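Local coordinates for 5-oxopent-3-ene-1,2,5-tricarboxylate decarboxylase (Exiguobacterium antarcticum B7, PDB 6IYM), which belongs to the fumarylacetoacetate hydrolase family and has a beta-rich fold that binds a magnesium ion, at residues V105-P110 / G269-Q274; Y150-D155 / I261-E266. All coordinates share one frame; numbering follows the deposited sequence.

Interaction 1 (V105-P110 / G269-Q274). Unlike the reference sequence in segment 269-274: Gln-274 (reference Lys).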
loop_
_atom_site.group_PDB
_atom_site.type_symbol
_atom_site.label_atom_id
_atom_site.label_comp_id
_atom_site.label_asym_id
_atom_site.label_seq_id
_atom_site.Cartn_x
_atom_site.Cartn_y
_atom_site.Cartn_z
ATOM N N VAL A 105 7.495 9.916 7.923
ATOM C CA VAL A 105 7.794 10.983 8.911
ATOM C C VAL A 105 7.981 12.249 8.095
ATOM O O VAL A 105 8.193 12.141 6.877
ATOM C CB VAL A 105 9.034 10.646 9.768
ATOM C CG1 VAL A 105 8.861 9.329 10.517
ATOM C CG2 VAL A 105 10.323 10.608 8.954
ATOM N N GLY A 106 7.943 13.395 8.758
ATOM C CA GLY A 106 8.010 14.709 8.105
ATOM C C GLY A 106 9.386 15.335 8.269
ATOM O O GLY A 106 10.300 14.721 8.803
ATOM N N PRO A 107 9.570 16.588 7.825
ATOM C CA PRO A 107 10.864 17.248 7.944
ATOM C C PRO A 107 11.424 17.251 9.383
ATOM O O PRO A 107 10.667 17.454 10.327
ATOM C CB PRO A 107 10.565 18.657 7.426
ATOM C CG PRO A 107 9.416 18.471 6.488
ATOM C CD PRO A 107 8.563 17.398 7.138
ATOM N N PHE A 108 12.731 16.959 9.504
ATOM C CA PHE A 108 13.558 16.990 10.743
ATOM C C PHE A 108 13.134 15.914 11.735
ATOM O O PHE A 108 13.786 15.826 12.788
ATOM C CB PHE A 108 13.513 18.367 11.403
ATOM C CG PHE A 108 14.143 19.462 10.585
ATOM C CD1 PHE A 108 15.515 19.474 10.372
ATOM C CD2 PHE A 108 13.372 20.472 10.038
ATOM C CE1 PHE A 108 16.097 20.474 9.608
ATOM C CE2 PHE A 108 13.952 21.460 9.256
ATOM C CZ PHE A 108 15.317 21.481 9.073
ATOM N N ASP A 109 12.134 15.087 11.404
ATOM C CA ASP A 109 11.767 13.917 12.238
ATOM C C ASP A 109 12.899 12.909 12.192
ATOM O O ASP A 109 13.454 12.627 11.123
ATOM C CB ASP A 109 10.490 13.211 11.779
ATOM C CG ASP A 109 9.238 13.956 12.165
ATOM O OD1 ASP A 109 9.393 14.999 12.819
ATOM O OD2 ASP A 109 8.123 13.517 11.753
ATOM N N PRO A 110 13.182 12.273 13.340
ATOM C CA PRO A 110 14.130 11.171 13.385
ATOM C C PRO A 110 13.695 9.975 12.519
ATOM O O PRO A 110 12.489 9.721 12.391
ATOM C CB PRO A 110 14.142 10.749 14.864
ATOM C CG PRO A 110 13.524 11.909 15.616
ATOM C CD PRO A 110 12.571 12.573 14.652
ATOM N N GLY A 269 13.140 22.247 -2.194
ATOM C CA GLY A 269 13.791 22.574 -0.919
ATOM C C GLY A 269 14.572 21.388 -0.393
ATOM O O GLY A 269 15.081 20.553 -1.229
ATOM N N HIS A 270 14.630 21.307 0.936
ATOM C CA HIS A 270 15.478 20.381 1.722
ATOM C C HIS A 270 14.592 19.481 2.592
ATOM O O HIS A 270 13.740 20.017 3.277
ATOM C CB HIS A 270 16.473 21.215 2.542
ATOM C CG HIS A 270 17.517 21.836 1.681
ATOM N ND1 HIS A 270 18.833 21.421 1.704
ATOM C CD2 HIS A 270 17.435 22.815 0.754
ATOM C CE1 HIS A 270 19.522 22.110 0.816
ATOM N NE2 HIS A 270 18.679 22.972 0.213
ATOM N N LEU A 271 14.844 18.176 2.581
ATOM C CA LEU A 271 14.265 17.183 3.510
ATOM C C LEU A 271 15.431 16.595 4.294
ATOM O O LEU A 271 16.187 15.787 3.726
ATOM C CB LEU A 271 13.506 16.132 2.694
ATOM C CG LEU A 271 12.655 15.122 3.463
ATOM C CD1 LEU A 271 11.556 15.788 4.293
ATOM C CD2 LEU A 271 12.032 14.143 2.493
ATOM N N GLN A 272 15.556 16.981 5.559
ATOM C CA GLN A 272 16.650 16.517 6.443
ATOM C C GLN A 272 16.054 15.725 7.601
ATOM O O GLN A 272 15.101 16.232 8.247
ATOM C CB GLN A 272 17.463 17.701 6.948
ATOM C CG GLN A 272 18.580 17.306 7.911
ATOM C CD GLN A 272 19.256 18.541 8.458
ATOM O OE1 GLN A 272 19.618 19.450 7.712
ATOM N NE2 GLN A 272 19.395 18.586 9.775
ATOM N N ASN A 273 16.644 14.548 7.839
ATOM C CA ASN A 273 16.292 13.599 8.912
ATOM C C ASN A 273 17.583 13.017 9.485
ATOM O O ASN A 273 18.553 12.723 8.720
ATOM C CB ASN A 273 15.345 12.518 8.384
ATOM C CG ASN A 273 14.115 13.100 7.708
ATOM O OD1 ASN A 273 14.133 13.428 6.514
ATOM N ND2 ASN A 273 13.063 13.295 8.487
ATOM N N GLN A 274 17.572 12.730 10.774
ATOM C CA GLN A 274 18.724 12.097 11.449
ATOM C C GLN A 274 18.307 10.673 11.816
ATOM O O GLN A 274 17.207 10.485 12.365
ATOM C CB GLN A 274 19.123 12.970 12.645
ATOM C CG GLN A 274 20.502 12.656 13.210
ATOM C CD GLN A 274 20.885 13.461 14.438
ATOM O OE1 GLN A 274 20.112 14.232 15.001
ATOM N NE2 GLN A 274 22.116 13.268 14.870
HETATM O O HOH W 1 16.098 14.148 12.770
#
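Asn-273, on the strand 269-276, plugs its side-chain amide into a type II beta turn running from Gly-106 to Asp-109, so that this loop of the fumarylacetoacetate hydrolase fold is docked against a sheet strand. Its ND2 donates twice: to Asp-109 O at 2.7 Å, nearly straight (169°) and on a lone pair in the carbonyl plane, and to Gly-106 O at 3.1 Å, more bent. Both acceptors lie close to the plane of the amide, which fixes its rotation. CG beside the backbone N (chi1 -54°) carries the amide to the turn. Gly-106 O is gripped from opposite faces by this ND2 and by the turn's own Asp-109 N. The Asp-109 carboxylate braces the turn, OD2 accepting from Gly-106 N from above the carboxylate plane, while OD1 forms a salt bridge with Arg-61. Beside the buried Asn-273, the buried Leu-271 rests its CD1 against Pro-107, 4.1 Å from CG of that ring, and Pro-179 and Pro-182 of strand 178-186 pack against these residues.

The other side is looser. Backbone Phe-108 N still bonds to Gln-272 O, at 2.8 Å, but the exposed phenyl ring meets the Gln-272 amide only at van der Waals range, the two planes 78° apart. NE2 lies at the ring edge, 3.8 Å from Phe-108 CE1. Farther along, Pro-110 CA makes a CA-H...O contact with Gln-274 O, and a water bridges the two backbones, donating to Phe-108 O and accepting from Gln-274 N, each at 2.9 Å.

Interaction 2 (Y150-D155 / I261-E266). Unlike the reference sequence in segment 261-266: Ile-261 (reference Val). With MG (magnesium ion), chain C.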
loop_
_atom_site.group_PDB
_atom_site.type_symbol
_atom_site.label_atom_id
_atom_site.label_comp_id
_atom_site.label_asym_id
_atom_site.label_seq_id
_atom_site.Cartn_x
_atom_site.Cartn_y
_atom_site.Cartn_z
ATOM N N TYR A 150 4.702 18.094 -6.877
ATOM C CA TYR A 150 5.935 17.313 -6.623
ATOM C C TYR A 150 6.486 17.649 -5.236
ATOM O O TYR A 150 6.304 18.786 -4.751
ATOM C CB TYR A 150 6.986 17.592 -7.694
ATOM C CG TYR A 150 6.550 17.448 -9.126
ATOM C CD1 TYR A 150 6.003 18.518 -9.820
ATOM C CD2 TYR A 150 6.731 16.257 -9.806
ATOM C CE1 TYR A 150 5.621 18.394 -11.147
ATOM C CE2 TYR A 150 6.359 16.120 -11.135
ATOM C CZ TYR A 150 5.802 17.194 -11.808
ATOM O OH TYR A 150 5.443 17.038 -13.115
ATOM N N SER A 151 7.145 16.660 -4.630
ATOM C CA SER A 151 7.797 16.764 -3.298
ATOM C C SER A 151 9.012 15.847 -3.273
ATOM O O SER A 151 9.432 15.345 -4.338
ATOM C CB SER A 151 6.787 16.440 -2.208
ATOM O OG SER A 151 7.227 16.867 -0.932
ATOM N N ILE A 152 9.585 15.661 -2.094
ATOM C CA ILE A 152 10.781 14.807 -1.899
ATOM C C ILE A 152 10.359 13.623 -1.047
ATOM O O ILE A 152 9.562 13.808 -0.146
ATOM C CB ILE A 152 11.932 15.595 -1.261
ATOM C CG1 ILE A 152 12.048 16.992 -1.876
ATOM C CG2 ILE A 152 13.223 14.801 -1.352
ATOM C CD1 ILE A 152 13.124 17.874 -1.264
ATOM N N ILE A 153 10.867 12.452 -1.393
ATOM C CA ILE A 153 10.829 11.206 -0.597
ATOM C C ILE A 153 12.278 10.777 -0.375
ATOM O O ILE A 153 13.044 10.819 -1.333
ATOM C CB ILE A 153 10.018 10.129 -1.336
ATOM C CG1 ILE A 153 8.536 10.479 -1.310
ATOM C CG2 ILE A 153 10.279 8.749 -0.770
ATOM C CD1 ILE A 153 7.908 10.194 -0.005
ATOM N N ASN A 154 12.613 10.377 0.849
ATOM C CA ASN A 154 13.827 9.585 1.152
ATOM C C ASN A 154 13.358 8.141 1.310
ATOM O O ASN A 154 12.707 7.821 2.346
ATOM C CB ASN A 154 14.579 10.128 2.369
ATOM C CG ASN A 154 15.965 9.533 2.533
ATOM O OD1 ASN A 154 16.308 8.526 1.903
ATOM N ND2 ASN A 154 16.725 10.087 3.455
ATOM N N ASP A 155 13.664 7.310 0.314
ATOM C CA ASP A 155 13.271 5.878 0.284
ATOM C C ASP A 155 14.285 5.160 1.157
ATOM O O ASP A 155 15.142 4.458 0.614
ATOM C CB ASP A 155 13.175 5.353 -1.163
ATOM C CG ASP A 155 12.913 3.853 -1.340
ATOM O OD1 ASP A 155 12.565 3.181 -0.354
ATOM O OD2 ASP A 155 13.087 3.342 -2.488
ATOM N N ILE A 261 20.924 13.083 7.312
ATOM C CA ILE A 261 20.707 12.920 5.839
ATOM C C ILE A 261 19.975 14.170 5.363
ATOM O O ILE A 261 18.945 14.496 5.979
ATOM C CB ILE A 261 19.919 11.642 5.529
ATOM C CG1 ILE A 261 20.439 10.438 6.326
ATOM C CG2 ILE A 261 19.936 11.360 4.030
ATOM C CD1 ILE A 261 19.356 9.435 6.645
ATOM N N ASP A 262 20.530 14.864 4.366
ATOM C CA ASP A 262 19.935 16.076 3.738
ATOM C C ASP A 262 19.715 15.835 2.229
ATOM O O ASP A 262 20.686 15.971 1.432
ATOM C CB ASP A 262 20.844 17.269 4.008
ATOM C CG ASP A 262 20.391 18.582 3.392
ATOM O OD1 ASP A 262 19.159 18.794 3.253
ATOM O OD2 ASP A 262 21.292 19.391 3.055
ATOM N N VAL A 263 18.472 15.558 1.841
ATOM C CA VAL A 263 18.025 15.429 0.424
ATOM C C VAL A 263 17.491 16.800 -0.007
ATOM O O VAL A 263 16.714 17.435 0.728
ATOM C CB VAL A 263 16.948 14.333 0.275
ATOM C CG1 VAL A 263 16.524 14.123 -1.173
ATOM C CG2 VAL A 263 17.367 13.008 0.911
ATOM N N SER A 264 17.897 17.272 -1.161
ATOM C CA SER A 264 17.394 18.542 -1.716
ATOM C C SER A 264 17.054 18.315 -3.181
ATOM O O SER A 264 17.704 17.451 -3.839
ATOM C CB SER A 264 18.387 19.657 -1.535
ATOM O OG SER A 264 19.520 19.420 -2.339
ATOM N N ILE A 265 16.062 19.057 -3.649
ATOM C CA ILE A 265 15.626 19.075 -5.068
ATOM C C ILE A 265 15.432 20.538 -5.411
ATOM O O ILE A 265 14.695 21.201 -4.675
ATOM C CB ILE A 265 14.340 18.265 -5.265
ATOM C CG1 ILE A 265 14.536 16.828 -4.757
ATOM C CG2 ILE A 265 13.911 18.343 -6.730
ATOM C CD1 ILE A 265 13.460 15.841 -5.198
ATOM N N GLU A 266 16.125 21.034 -6.428
ATOM C CA GLU A 266 16.110 22.481 -6.723
ATOM C C GLU A 266 14.677 22.815 -7.141
ATOM O O GLU A 266 14.069 22.019 -7.849
ATOM C CB GLU A 266 17.246 22.861 -7.690
ATOM C CG GLU A 266 16.973 22.655 -9.161
ATOM C CD GLU A 266 18.210 22.665 -10.057
ATOM O OE1 GLU A 266 19.290 23.166 -9.629
ATOM O OE2 GLU A 266 18.102 22.154 -11.191
HETATM MG MG MG C . 13.992 3.995 -4.261
#
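Two beta-sheets of the fumarylacetoacetate hydrolase fold face each other here: strand 147-158, from the sheet that carries the magnesium site, packs over strand 260-265 of the smaller mixed sheet. The segments run nearly antiparallel, at 156°, with axes 7.9 Å apart at their closest, and no hydrogen bond joins them. Ile-152 fills the centre of the interface. Its two branches divide the work: CG1 and CD1 meet the Ile-265 side chain tip to tip, with CG1 3.8 Å from Ile-265 CD1, whereas CG2, placed anti to the backbone N, slides past Val-263. The packing is tight at that point, CG2 lying 3.4 Å from Val-263 CG1.

Asn-154 brings a polar group into this apolar layer. Its CG stands anti to the backbone N (chi1 -168°), which sends the amide toward the opposing strand; OD1 accepts from Glu-124 N on strand 121-131, and ND2 rests among methyl groups, 3.5 Å from Ile-261 CG2 and 3.9 Å from Val-263 CG2. The Ile-261 side chain crosses that of Asn-154 at about a right angle.

One residue beyond, the strand leaves the interface and Asp-155 turns to the metal, which Glu-124 and Glu-126 also bind. Lys-99 forms a salt bridge with Asp-155 OD1, while Asp-155 OD2 binds the magnesium ion at 2.1 Å.

In the fold
From the N terminus the chain first reaches segment 105-110, then segment 150-155, whose last residue binds the magnesium ion, and returns much later through strand 260-265 to strand 269-276. Interaction 2 therefore closes its loop of 105 intervening residues within the longer one, of 158 residues, that interaction 1 closes. Interaction 1 fastens the loop between strands 104-105 and 111-112 to the smaller sheet; interaction 2 stacks the larger sheet on it. They meet through the neighbouring strands 260-265 and 269-276, where Leu-271 N lies 2.7 Å from Val-263 O and Asn-273 O lies 2.8 Å from Ile-261 N, both probable hydrogen bonds. Their centres are about 9 Å apart.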